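Local coordinates for L-threonine 3-dehydrogenase (Clostridioides difficile, PDB 7OL1), which probably catalyses the oxidation of L-threonine at its 3-hydroxyl as a member of the NAD(P)-dependent epimerase/dehydratase family, at residues 192-197 against 207-212; 224-229 against 287-292; 230-235 against 264-269. All coordinates share one frame; numbering follows the deposited sequence.

Following the chain from its N terminus, contact 1 comes first: twelve residues of loop separate the end of strand 184-194 from helix 207-217, and the two pack together before contacts 2 and 3 begin. Contact 2 then spans 57 residues, bringing the loop after strand 220-223 back to the segment leading into helix 291-299. Contact 3 lies wholly within that span and pairs strand 232-235 with strand 265-266, so it nests and nothing crosses. Contacts 1 and 3 share the main sheet, where G192 and I194 exchange backbone bonds with M234. Y207 of contact 1 touches I225 of contact 2, and I225 in turn packs on P269 of contact 3.

Contact 1: residues 192-197 against 207-212; sequences GLISYV and YAVDIY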
loop_
_atom_site.group_PDB
_atom_site.type_symbol
_atom_site.label_atom_id
_atom_site.label_comp_id
_atom_site.label_asym_id
_atom_site.label_seq_id
_atom_site.Cartn_x
_atom_site.Cartn_y
_atom_site.Cartn_z
ATOM N N GLY A 192 4.675 15.646 -13.181
ATOM C CA GLY A 192 4.921 15.759 -14.627
ATOM C C GLY A 192 6.348 16.196 -14.885
ATOM O O GLY A 192 6.776 17.215 -14.323
ATOM N N LEU A 193 7.084 15.410 -15.660
ATOM C CA LEU A 193 8.418 15.804 -16.140
ATOM C C LEU A 193 8.316 16.195 -17.614
ATOM O O LEU A 193 7.496 15.563 -18.380
ATOM C CB LEU A 193 9.376 14.637 -15.909
ATOM C CG LEU A 193 9.556 14.246 -14.448
ATOM C CD1 LEU A 193 10.625 13.178 -14.287
ATOM C CD2 LEU A 193 9.906 15.459 -13.614
ATOM N N ILE A 194 9.088 17.238 -17.946
ATOM C CA ILE A 194 9.270 17.858 -19.292
ATOM C C ILE A 194 10.715 17.590 -19.698
ATOM O O ILE A 194 11.625 18.010 -18.916
ATOM C CB ILE A 194 9.015 19.387 -19.252
ATOM C CG1 ILE A 194 7.771 19.772 -18.456
ATOM C CG2 ILE A 194 8.959 19.983 -20.647
ATOM C CD1 ILE A 194 6.512 19.334 -19.119
ATOM N N SER A 195 10.926 16.933 -20.849
ATOM C CA SER A 195 12.278 16.780 -21.456
ATOM C C SER A 195 12.243 17.024 -22.967
ATOM O O SER A 195 11.152 16.992 -23.579
ATOM C CB SER A 195 12.909 15.453 -21.133
ATOM O OG SER A 195 12.577 14.476 -22.106
ATOM N N TYR A 196 13.431 17.263 -23.518
ATOM C CA TYR A 196 13.661 17.507 -24.961
ATOM C C TYR A 196 14.242 16.266 -25.641
ATOM O O TYR A 196 14.101 16.178 -26.867
ATOM C CB TYR A 196 14.590 18.698 -25.136
ATOM C CG TYR A 196 15.834 18.713 -24.286
ATOM C CD1 TYR A 196 16.998 18.095 -24.710
ATOM C CD2 TYR A 196 15.880 19.435 -23.106
ATOM C CE1 TYR A 196 18.168 18.165 -23.970
ATOM C CE2 TYR A 196 17.039 19.508 -22.346
ATOM C CZ TYR A 196 18.193 18.878 -22.782
ATOM O OH TYR A 196 19.346 18.950 -22.048
ATOM N N VAL A 197 14.862 15.358 -24.872
ATOM C CA VAL A 197 15.471 14.079 -25.355
ATOM C C VAL A 197 14.370 13.074 -25.709
ATOM O O VAL A 197 14.563 12.324 -26.672
ATOM C CB VAL A 197 16.430 13.459 -24.319
ATOM C CG1 VAL A 197 16.998 12.126 -24.792
ATOM C CG2 VAL A 197 17.554 14.408 -23.923
ATOM N N TYR A 207 1.115 16.797 -22.413
ATOM C CA TYR A 207 0.655 18.064 -23.029
ATOM C C TYR A 207 1.758 19.123 -22.926
ATOM O O TYR A 207 1.939 19.875 -23.883
ATOM C CB TYR A 207 -0.650 18.554 -22.397
ATOM C CG TYR A 207 -0.518 19.658 -21.379
ATOM C CD1 TYR A 207 -0.348 20.981 -21.757
ATOM C CD2 TYR A 207 -0.621 19.384 -20.029
ATOM C CE1 TYR A 207 -0.259 21.999 -20.819
ATOM C CE2 TYR A 207 -0.536 20.389 -19.078
ATOM C CZ TYR A 207 -0.352 21.706 -19.465
ATOM O OH TYR A 207 -0.266 22.670 -18.487
ATOM N N ALA A 208 2.478 19.211 -21.814
ATOM C CA ALA A 208 3.459 20.304 -21.618
ATOM C C ALA A 208 4.739 20.046 -22.416
ATOM O O ALA A 208 5.543 20.973 -22.467
ATOM C CB ALA A 208 3.764 20.527 -20.162
ATOM N N VAL A 209 4.932 18.856 -22.991
ATOM C CA VAL A 209 6.081 18.579 -23.908
ATOM C C VAL A 209 5.640 18.865 -25.347
ATOM O O VAL A 209 6.236 19.776 -25.954
ATOM C CB VAL A 209 6.634 17.153 -23.755
ATOM C CG1 VAL A 209 7.856 16.942 -24.637
ATOM C CG2 VAL A 209 6.977 16.846 -22.304
ATOM N N ASP A 210 4.604 18.167 -25.835
ATOM C CA ASP A 210 4.049 18.293 -27.215
ATOM C C ASP A 210 3.775 19.765 -27.571
ATOM O O ASP A 210 3.931 20.109 -28.748
ATOM C CB ASP A 210 2.786 17.438 -27.401
ATOM C CG ASP A 210 2.551 16.911 -28.814
ATOM O OD1 ASP A 210 3.457 17.065 -29.680
ATOM O OD2 ASP A 210 1.461 16.336 -29.040
ATOM N N ILE A 211 3.386 20.607 -26.615
ATOM C CA ILE A 211 3.093 22.052 -26.861
ATOM C C ILE A 211 4.308 22.713 -27.522
ATOM O O ILE A 211 4.100 23.544 -28.417
ATOM C CB ILE A 211 2.690 22.793 -25.567
ATOM C CG1 ILE A 211 2.029 24.140 -25.877
ATOM C CG2 ILE A 211 3.880 22.956 -24.625
ATOM C CD1 ILE A 211 1.472 24.845 -24.665
ATOM N N TYR A 212 5.524 22.390 -27.085
ATOM C CA TYR A 212 6.772 23.021 -27.598
ATOM C C TYR A 212 7.056 22.518 -29.021
ATOM O O TYR A 212 7.573 23.306 -29.841
ATOM C CB TYR A 212 7.960 22.746 -26.670
ATOM C CG TYR A 212 7.895 23.431 -25.331
ATOM C CD1 TYR A 212 8.153 24.780 -25.206
ATOM C CD2 TYR A 212 7.605 22.726 -24.180
ATOM C CE1 TYR A 212 8.111 25.419 -23.978
ATOM C CE2 TYR A 212 7.551 23.350 -22.944
ATOM C CZ TYR A 212 7.809 24.702 -22.837
ATOM O OH TYR A 212 7.766 25.315 -21.620
#
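I194 and V209 slide past one another in opposite directions, each offering a methyl branch to the other's flank. The first torsion of I194 (-44°) places CG2 anti to the backbone N, and this branch meets V209 CG2 at 4.1 Å. V209 CG2 also reaches inward to I194 CA, at 3.9 Å, so the valine covers backbone as well as side chain. With its own CG1 anti to the backbone N (chi1 -176°), V209 turns that second methyl to the S195 carbonyl, CG1 to O being 3.5 Å. This is a strand-loop-helix connection in a Rossmann-type fold, leading from the main sheet to helix 207-217: strand 192-194 and helix 207-212 run nearly parallel, 22° apart, with their axes 8.2 Å from each other at closest. The next strand, 220-223, joins a separate two-stranded sheet, so the chain here leaves the main sheet. Further along the helix, the ring of Y212 comes in obliquely, CE2 lying 4.3 Å from I194 CG2, while its hydroxyl bonds to T325 OG1 on helix 321-334. The I194 side chain also touches M233 of strand 232-235.

Contact 2: residues 224-229 against 287-292; sequences YIAEGT and YDVDPV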
loop_
_atom_site.group_PDB
_atom_site.type_symbol
_atom_site.label_atom_id
_atom_site.label_comp_id
_atom_site.label_asym_id
_atom_site.label_seq_id
_atom_site.Cartn_x
_atom_site.Cartn_y
_atom_site.Cartn_z
ATOM N N TYR A 224 -5.302 18.595 -25.120
ATOM C CA TYR A 224 -6.222 17.491 -24.736
ATOM C C TYR A 224 -6.652 17.734 -23.279
ATOM O O TYR A 224 -7.489 16.965 -22.741
ATOM C CB TYR A 224 -5.617 16.110 -25.061
ATOM C CG TYR A 224 -4.267 15.761 -24.473
ATOM C CD1 TYR A 224 -3.080 16.072 -25.124
ATOM C CD2 TYR A 224 -4.171 15.066 -23.279
ATOM C CE1 TYR A 224 -1.842 15.743 -24.584
ATOM C CE2 TYR A 224 -2.943 14.726 -22.727
ATOM C CZ TYR A 224 -1.770 15.062 -23.379
ATOM O OH TYR A 224 -0.576 14.714 -22.814
ATOM N N ILE A 225 -6.152 18.827 -22.686
ATOM C CA ILE A 225 -6.348 19.178 -21.250
ATOM C C ILE A 225 -6.965 20.579 -21.154
ATOM O O ILE A 225 -6.444 21.514 -21.812
ATOM C CB ILE A 225 -5.013 19.024 -20.495
ATOM C CG1 ILE A 225 -4.876 17.604 -19.934
ATOM C CG2 ILE A 225 -4.848 20.079 -19.412
ATOM C CD1 ILE A 225 -3.447 17.154 -19.708
ATOM N N ALA A 226 -8.043 20.680 -20.364
ATOM C CA ALA A 226 -8.941 21.852 -20.237
ATOM C C ALA A 226 -8.147 23.042 -19.707
ATOM O O ALA A 226 -7.216 22.809 -18.923
ATOM C CB ALA A 226 -10.094 21.520 -19.321
ATOM N N GLU A 227 -8.517 24.258 -20.111
ATOM C CA GLU A 227 -7.805 25.507 -19.721
ATOM C C GLU A 227 -8.032 25.722 -18.224
ATOM O O GLU A 227 -9.024 25.174 -17.704
ATOM C CB GLU A 227 -8.225 26.682 -20.615
ATOM C CG GLU A 227 -9.397 27.520 -20.129
ATOM C CD GLU A 227 -9.812 28.583 -21.139
ATOM O OE1 GLU A 227 -8.935 29.354 -21.577
ATOM O OE2 GLU A 227 -10.999 28.624 -21.511
ATOM N N GLY A 228 -7.101 26.402 -17.547
ATOM C CA GLY A 228 -7.149 26.604 -16.083
ATOM C C GLY A 228 -6.920 25.343 -15.228
ATOM O O GLY A 228 -6.920 25.489 -13.979
ATOM N N THR A 229 -6.704 24.153 -15.814
ATOM C CA THR A 229 -6.337 22.919 -15.060
ATOM C C THR A 229 -4.869 23.009 -14.609
ATOM O O THR A 229 -3.982 23.037 -15.470
ATOM C CB THR A 229 -6.613 21.647 -15.868
ATOM O OG1 THR A 229 -8.001 21.602 -16.202
ATOM C CG2 THR A 229 -6.251 20.398 -15.095
ATOM N N TYR A 287 -8.515 24.243 -27.442
ATOM C CA TYR A 287 -8.851 23.294 -26.347
ATOM C C TYR A 287 -9.839 22.253 -26.885
ATOM O O TYR A 287 -11.017 22.583 -27.047
ATOM C CB TYR A 287 -9.383 24.036 -25.105
ATOM C CG TYR A 287 -8.429 25.048 -24.508
ATOM C CD1 TYR A 287 -7.334 24.644 -23.759
ATOM C CD2 TYR A 287 -8.597 26.410 -24.713
ATOM C CE1 TYR A 287 -6.430 25.562 -23.246
ATOM C CE2 TYR A 287 -7.707 27.341 -24.198
ATOM C CZ TYR A 287 -6.613 26.917 -23.463
ATOM O OH TYR A 287 -5.738 27.834 -22.948
ATOM N N ASP A 288 -9.351 21.050 -27.200
ATOM C CA ASP A 288 -10.148 19.792 -27.149
ATOM C C ASP A 288 -10.074 19.282 -25.705
ATOM O O ASP A 288 -9.406 19.953 -24.896
ATOM C CB ASP A 288 -9.659 18.753 -28.164
ATOM C CG ASP A 288 -10.697 18.385 -29.212
ATOM O OD1 ASP A 288 -11.900 18.399 -28.875
ATOM O OD2 ASP A 288 -10.295 18.077 -30.359
ATOM N N VAL A 289 -10.735 18.174 -25.361
ATOM C CA VAL A 289 -10.739 17.689 -23.947
ATOM C C VAL A 289 -10.904 16.172 -23.923
ATOM O O VAL A 289 -12.045 15.715 -23.778
ATOM C CB VAL A 289 -11.827 18.366 -23.083
ATOM C CG1 VAL A 289 -11.277 18.716 -21.706
ATOM C CG2 VAL A 289 -12.475 19.586 -23.743
ATOM N N ASP A 290 -9.807 15.419 -24.004
ATOM C CA ASP A 290 -9.819 13.978 -23.643
ATOM C C ASP A 290 -10.329 13.870 -22.208
ATOM O O ASP A 290 -9.650 14.285 -21.271
ATOM C CB ASP A 290 -8.445 13.328 -23.784
ATOM C CG ASP A 290 -8.472 11.816 -23.611
ATOM O OD1 ASP A 290 -9.269 11.311 -22.767
ATOM O OD2 ASP A 290 -7.687 11.154 -24.315
ATOM N N PRO A 291 -11.548 13.332 -21.985
ATOM C CA PRO A 291 -12.139 13.311 -20.652
ATOM C C PRO A 291 -11.470 12.298 -19.715
ATOM O O PRO A 291 -11.639 12.468 -18.527
ATOM C CB PRO A 291 -13.607 12.906 -20.869
ATOM C CG PRO A 291 -13.802 12.929 -22.378
ATOM C CD PRO A 291 -12.430 12.717 -22.986
ATOM N N VAL A 292 -10.761 11.291 -20.251
ATOM C CA VAL A 292 -10.137 10.210 -19.426
ATOM C C VAL A 292 -8.883 10.775 -18.749
ATOM O O VAL A 292 -8.644 10.386 -17.588
ATOM C CB VAL A 292 -9.793 8.923 -20.210
ATOM C CG1 VAL A 292 -9.641 7.724 -19.265
ATOM C CG2 VAL A 292 -10.800 8.622 -21.314
#
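Y287, the last residue of strand 284-287, lays one face of its ring against the side chain of E227. The CH-pi evidence is direct: E227 CB stands 3.5 Å from the centroid of the Y287 ring and only 22° off its normal, displaced toward the rim at CZ. The two side chains cross at about a right angle, and the carboxylate continues past the ring, with E227 OE1 3.5 Å from Y287 CE2. At the ring's edge, near its plane, I225 O approaches Y287 CD1 at 3.8 Å. D288 follows, turning its carboxylate away from the loop into a long, weak ion pair with K222, so that its backbone rather than its side chain faces Y224 and I225. V289 touches at two points. Its CA makes a CA-H...O contact with Y224 O at 3.5 Å, and its CG1 rests on A226 CB at 3.9 Å. The same Y224 carbonyl accepts a weak bond from D290 N, 3.1 Å long and bent to 120°. D290 is the N-cap of helix 291-299. Its chi1 of -172° brings OD1 to 2.9 Å from V292 N, which meets it nearly along the C-O bond, while OD2 forms a salt bridge with R293. The facing loop is itself folded by a type II turn from A226 to T229, in which T229 OG1 bonds to A226 O. Around this surface contact, helix 291-299 supplies Q294, whose side-chain oxygen and nitrogen bond A226 N and T229 OG1; helix 269-277 presents P269 to both I225 and Y287; and helix 207-217 meets Y224 and I225 through Y207. Strands 220-223 and 284-287 pair in parallel, and the contact continues just beyond their ends.

Contact 3: residues 230-235 against 264-269; sequences KMDMMY and AMSFSP
M233 and M265 form a hydrogen-bonded pair in a short antiparallel ladder, in which strand 265-266 adds to the flank of strand 232-235. All other pairings in this Rossmann-type sheet are parallel, and strand 232-235 itself lies parallel to strand 184-194, so the ladder is where the sheet's direction reverses. The pair is held unevenly. M233 N donates to M265 O at 3.0 Å in a nearly straight bond (164°), but M233 O receives only weak bonds, from M265 N at 3.4 Å and A264 N at 3.5 Å. Two residues further along, F267 N donates to M231 O at 3.3 Å. Between these lies the non-hydrogen-bonded pair D232 and S266, whose polar ends find partners elsewhere: D232 OD2 bonds T263 OG1 and L304 N, and S266 OG bonds N302 O. On the face carrying M233 and M265, the side chains of M233 and F267 cross at about a right angle, M233 CG meeting F267 CZ obliquely at 3.5 Å. M233 bends at its second torsion (-79°), which carries its SD past the F267 ring in an oblique Met-aromatic contact, 5.3 Å from the centroid and 44° off the normal. M265 SD adds to this cluster at the ring's edge, in its plane. Y207, from helix 207-217, touches both M233 and F267. At the far end of the ladder, M234 CG meets A264 CB at 4.1 Å.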
loop_
_atom_site.group_PDB
_atom_site.type_symbol
_atom_site.label_atom_id
_atom_site.label_comp_id
_atom_site.label_asym_id
_atom_site.label_seq_id
_atom_site.Cartn_x
_atom_site.Cartn_y
_atom_site.Cartn_z
ATOM N N LYS A 230 -4.620 23.054 -13.297
ATOM C CA LYS A 230 -3.268 23.276 -12.724
ATOM C C LYS A 230 -2.695 21.929 -12.263
ATOM O O LYS A 230 -3.494 21.064 -11.782
ATOM C CB LYS A 230 -3.330 24.335 -11.614
ATOM C CG LYS A 230 -3.116 25.772 -12.094
ATOM C CD LYS A 230 -3.122 26.825 -10.990
ATOM C CE LYS A 230 -2.039 27.878 -11.146
ATOM N NZ LYS A 230 -1.193 27.941 -9.931
ATOM N N MET A 231 -1.372 21.756 -12.431
ATOM C CA MET A 231 -0.620 20.495 -12.161
ATOM C C MET A 231 0.815 20.810 -11.721
ATOM O O MET A 231 1.387 21.790 -12.213
ATOM C CB MET A 231 -0.565 19.624 -13.420
ATOM C CG MET A 231 -1.563 18.479 -13.393
ATOM S SD MET A 231 -1.762 17.623 -14.979
ATOM C CE MET A 231 -1.840 19.012 -16.110
ATOM N N ASP A 232 1.427 19.989 -10.870
ATOM C CA ASP A 232 2.888 20.151 -10.668
ATOM C C ASP A 232 3.631 19.644 -11.908
ATOM O O ASP A 232 3.195 18.627 -12.513
ATOM C CB ASP A 232 3.432 19.414 -9.461
ATOM C CG ASP A 232 2.941 19.980 -8.157
ATOM O OD1 ASP A 232 1.791 19.618 -7.773
ATOM O OD2 ASP A 232 3.719 20.744 -7.540
ATOM N N MET A 233 4.731 20.327 -12.216
ATOM C CA MET A 233 5.686 19.997 -13.281
ATOM C C MET A 233 7.096 20.294 -12.781
ATOM O O MET A 233 7.252 21.057 -11.794
ATOM C CB MET A 233 5.446 20.829 -14.533
ATOM C CG MET A 233 4.085 20.649 -15.096
ATOM S SD MET A 233 3.970 19.168 -16.026
ATOM C CE MET A 233 2.291 19.340 -16.628
ATOM N N MET A 234 8.069 19.695 -13.468
ATOM C CA MET A 234 9.512 19.884 -13.222
ATOM C C MET A 234 10.262 19.614 -14.545
ATOM O O MET A 234 9.824 18.742 -15.329
ATOM C CB MET A 234 9.944 18.955 -12.082
ATOM C CG MET A 234 11.355 19.225 -11.606
ATOM S SD MET A 234 11.912 18.307 -10.137
ATOM C CE MET A 234 10.459 18.420 -9.100
ATOM N N TYR A 235 11.288 20.407 -14.848
ATOM C CA TYR A 235 12.128 20.223 -16.058
ATOM C C TYR A 235 13.148 19.127 -15.773
ATOM O O TYR A 235 13.823 19.180 -14.692
ATOM C CB TYR A 235 12.894 21.504 -16.406
ATOM C CG TYR A 235 13.412 21.645 -17.820
ATOM C CD1 TYR A 235 12.746 21.078 -18.892
ATOM C CD2 TYR A 235 14.543 22.403 -18.093
ATOM C CE1 TYR A 235 13.183 21.255 -20.192
ATOM C CE2 TYR A 235 14.999 22.583 -19.387
ATOM C CZ TYR A 235 14.308 22.015 -20.443
ATOM O OH TYR A 235 14.707 22.187 -21.735
ATOM N N ALA A 264 8.681 22.210 -8.826
ATOM C CA ALA A 264 9.366 23.419 -9.327
ATOM C C ALA A 264 8.336 24.463 -9.753
ATOM O O ALA A 264 8.705 25.640 -9.807
ATOM C CB ALA A 264 10.243 23.040 -10.492
ATOM N N MET A 265 7.110 24.026 -10.065
ATOM C CA MET A 265 6.062 24.866 -10.693
ATOM C C MET A 265 4.724 24.102 -10.712
ATOM O O MET A 265 4.759 22.875 -10.627
ATOM C CB MET A 265 6.482 25.344 -12.101
ATOM C CG MET A 265 6.932 24.278 -13.103
ATOM S SD MET A 265 7.908 24.875 -14.580
ATOM C CE MET A 265 9.510 25.147 -13.838
ATOM N N SER A 266 3.606 24.843 -10.656
ATOM C CA SER A 266 2.235 24.459 -11.087
ATOM C C SER A 266 1.819 25.384 -12.230
ATOM O O SER A 266 2.174 26.564 -12.175
ATOM C CB SER A 266 1.217 24.566 -9.981
ATOM O OG SER A 266 1.728 24.044 -8.768
ATOM N N PHE A 267 1.064 24.886 -13.208
ATOM C CA PHE A 267 0.535 25.736 -14.291
ATOM C C PHE A 267 -0.543 25.029 -15.125
ATOM O O PHE A 267 -0.577 23.774 -15.342
ATOM C CB PHE A 267 1.685 26.305 -15.121
ATOM C CG PHE A 267 2.648 25.323 -15.738
ATOM C CD1 PHE A 267 2.239 24.491 -16.774
ATOM C CD2 PHE A 267 3.981 25.296 -15.344
ATOM C CE1 PHE A 267 3.128 23.610 -17.367
ATOM C CE2 PHE A 267 4.873 24.428 -15.953
ATOM C CZ PHE A 267 4.444 23.591 -16.963
ATOM N N SER A 268 -1.462 25.885 -15.561
ATOM C CA SER A 268 -2.565 25.589 -16.498
ATOM C C SER A 268 -2.017 25.737 -17.906
ATOM O O SER A 268 -1.073 26.490 -18.116
ATOM C CB SER A 268 -3.713 26.522 -16.258
ATOM O OG SER A 268 -3.310 27.874 -16.463
ATOM N N PRO A 269 -2.603 25.044 -18.900
ATOM C CA PRO A 269 -2.114 25.112 -20.281
ATOM C C PRO A 269 -1.937 26.549 -20.799
ATOM O O PRO A 269 -1.014 26.840 -21.558
ATOM C CB PRO A 269 -3.229 24.387 -21.053
ATOM C CG PRO A 269 -3.806 23.399 -20.057
ATOM C CD PRO A 269 -3.751 24.138 -18.738
#